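Local atomic coordinates of hydrolase (Thermus thermophilus, PDB entry 1UFO), a protein that is of unconfirmed specificity but adopts the alpha/beta hydrolase fold and probably cleaves its substrate with a serine nucleophile. Residues 183-188 with 215-220. Numbering follows the deposited sequence.
Sequences DHIVPL and AGHTLT
D183 and H217 meet across two loops of the alpha/beta hydrolase fold, one following strand 175-180, the other strand 207-212, in an arrangement consistent with the acid and base of a Ser-His-Asp triad. Histidine suits the place because its two ring nitrogens serve two partners at once, NE2 being hydrogen-bonded to S113 OG. The tight part is the buried carboxylate. H217 ND1 donates to D183 OD1 at 2.6 Å and 165°; OD1 lies in the ring plane and is approached on its syn side, though 24° out of the carboxylate plane. Aspartate fits because its second oxygen is held as well: with CG anti to the backbone N, beside the carbonyl carbon, the carboxylate turns back over its own loop, where V186 N meets OD2 from above the carboxylate plane at 2.9 Å, closing an Asx motif, with a weak bond from I185 N. Toward solvent the contact is apolar: exposed, branched I185 covers one ring face, its CB 3.8 Å from the H217 centroid in a CH-pi contact. A phenylalanine in place of H217 would probably leave D183 OD1 without its ring N-H donor and S113 OG without its nitrogen partner. One water donates both to D183 OD1, at 2.7 Å, and to G216 O, at 3.0 Å.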
loop_
_atom_site.group_PDB
_atom_site.type_symbol
_atom_site.label_atom_id
_atom_site.label_comp_id
_atom_site.label_asym_id
_atom_site.label_seq_id
_atom_site.Cartn_x
_atom_site.Cartn_y
_atom_site.Cartn_z
ATOM N N ASP A 183 -15.018 6.256 2.534
ATOM C CA ASP A 183 -15.801 6.266 1.294
ATOM C C ASP A 183 -17.242 5.773 1.579
ATOM O O ASP A 183 -17.433 4.709 2.183
ATOM C CB ASP A 183 -15.075 5.279 0.309
ATOM C CG ASP A 183 -15.699 5.235 -1.075
ATOM O OD1 ASP A 183 -14.966 4.801 -2.030
ATOM O OD2 ASP A 183 -16.863 5.603 -1.242
ATOM N N HIS A 184 -18.233 6.571 1.213
ATOM C CA HIS A 184 -19.602 6.104 1.418
ATOM C C HIS A 184 -20.292 5.709 0.129
ATOM O O HIS A 184 -21.382 5.139 0.189
ATOM C CB HIS A 184 -20.415 7.168 2.163
ATOM C CG HIS A 184 -19.790 7.581 3.457
ATOM N ND1 HIS A 184 -19.462 6.671 4.445
ATOM C CD2 HIS A 184 -19.418 8.804 3.930
ATOM C CE1 HIS A 184 -18.933 7.316 5.474
ATOM N NE2 HIS A 184 -18.892 8.611 5.190
ATOM N N ILE A 185 -19.686 5.975 -1.013
ATOM C CA ILE A 185 -20.263 5.549 -2.300
ATOM C C ILE A 185 -19.965 4.019 -2.462
ATOM O O ILE A 185 -20.833 3.206 -2.849
ATOM C CB ILE A 185 -19.664 6.378 -3.405
ATOM C CG1 ILE A 185 -20.104 7.856 -3.241
ATOM C CG2 ILE A 185 -20.088 5.801 -4.701
ATOM C CD1 ILE A 185 -19.448 8.891 -4.117
ATOM N N VAL A 186 -18.712 3.634 -2.180
ATOM C CA VAL A 186 -18.317 2.225 -2.114
ATOM C C VAL A 186 -17.768 2.041 -0.705
ATOM O O VAL A 186 -16.605 2.343 -0.422
ATOM C CB VAL A 186 -17.272 1.846 -3.111
ATOM C CG1 VAL A 186 -16.889 0.345 -2.938
ATOM C CG2 VAL A 186 -17.830 2.123 -4.541
ATOM N N PRO A 187 -18.620 1.563 0.232
ATOM C CA PRO A 187 -18.175 1.383 1.628
ATOM C C PRO A 187 -16.957 0.491 1.694
ATOM O O PRO A 187 -16.845 -0.479 0.945
ATOM C CB PRO A 187 -19.365 0.648 2.279
ATOM C CG PRO A 187 -20.570 1.228 1.490
ATOM C CD PRO A 187 -20.048 1.155 0.072
ATOM N N LEU A 188 -16.041 0.827 2.603
ATOM C CA LEU A 188 -14.871 -0.004 2.836
ATOM C C LEU A 188 -15.204 -1.476 2.972
ATOM O O LEU A 188 -14.484 -2.360 2.437
ATOM C CB LEU A 188 -14.108 0.483 4.078
ATOM C CG LEU A 188 -12.820 -0.286 4.422
ATOM C CD1 LEU A 188 -11.788 0.079 3.378
ATOM C CD2 LEU A 188 -12.300 0.100 5.816
ATOM N N ALA A 215 -9.541 9.239 3.787
ATOM C CA ALA A 215 -9.906 9.510 2.393
ATOM C C ALA A 215 -11.279 8.951 2.104
ATOM O O ALA A 215 -11.749 8.017 2.769
ATOM C CB ALA A 215 -8.875 8.873 1.441
ATOM N N GLY A 216 -11.948 9.527 1.107
ATOM C CA GLY A 216 -13.287 9.104 0.699
ATOM C C GLY A 216 -13.227 8.494 -0.684
ATOM O O GLY A 216 -12.241 7.824 -1.053
ATOM N N HIS A 217 -14.261 8.768 -1.456
ATOM C CA HIS A 217 -14.396 8.238 -2.823
ATOM C C HIS A 217 -13.711 9.117 -3.908
ATOM O O HIS A 217 -14.336 9.727 -4.835
ATOM C CB HIS A 217 -15.920 8.016 -3.093
ATOM C CG HIS A 217 -16.151 7.174 -4.285
ATOM N ND1 HIS A 217 -15.906 5.830 -4.279
ATOM C CD2 HIS A 217 -16.602 7.487 -5.519
ATOM C CE1 HIS A 217 -16.232 5.335 -5.478
ATOM N NE2 HIS A 217 -16.665 6.315 -6.243
ATOM N N THR A 218 -12.389 9.207 -3.756
ATOM C CA THR A 218 -11.530 9.906 -4.701
ATOM C C THR A 218 -10.204 9.150 -4.833
ATOM O O THR A 218 -9.741 8.513 -3.914
ATOM C CB THR A 218 -11.206 11.378 -4.313
ATOM O OG1 THR A 218 -10.354 11.389 -3.183
ATOM C CG2 THR A 218 -12.485 12.101 -3.943
ATOM N N LEU A 219 -9.603 9.281 -6.019
ATOM C CA LEU A 219 -8.350 8.595 -6.315
ATOM C C LEU A 219 -7.305 9.616 -5.914
ATOM O O LEU A 219 -6.979 10.546 -6.635
ATOM C CB LEU A 219 -8.309 8.255 -7.820
ATOM C CG LEU A 219 -7.272 7.151 -8.207
ATOM C CD1 LEU A 219 -7.516 6.657 -9.625
ATOM C CD2 LEU A 219 -5.856 7.614 -8.036
ATOM N N THR A 220 -6.765 9.464 -4.707
ATOM C CA THR A 220 -5.817 10.470 -4.158
ATOM C C THR A 220 -4.419 10.311 -4.707
ATOM O O THR A 220 -4.020 9.231 -5.172
ATOM C CB THR A 220 -5.660 10.357 -2.619
ATOM O OG1 THR A 220 -5.056 9.079 -2.328
ATOM C CG2 THR A 220 -6.994 10.416 -1.955
HETATM O O HOH W 1 -12.323 4.890 -1.536
#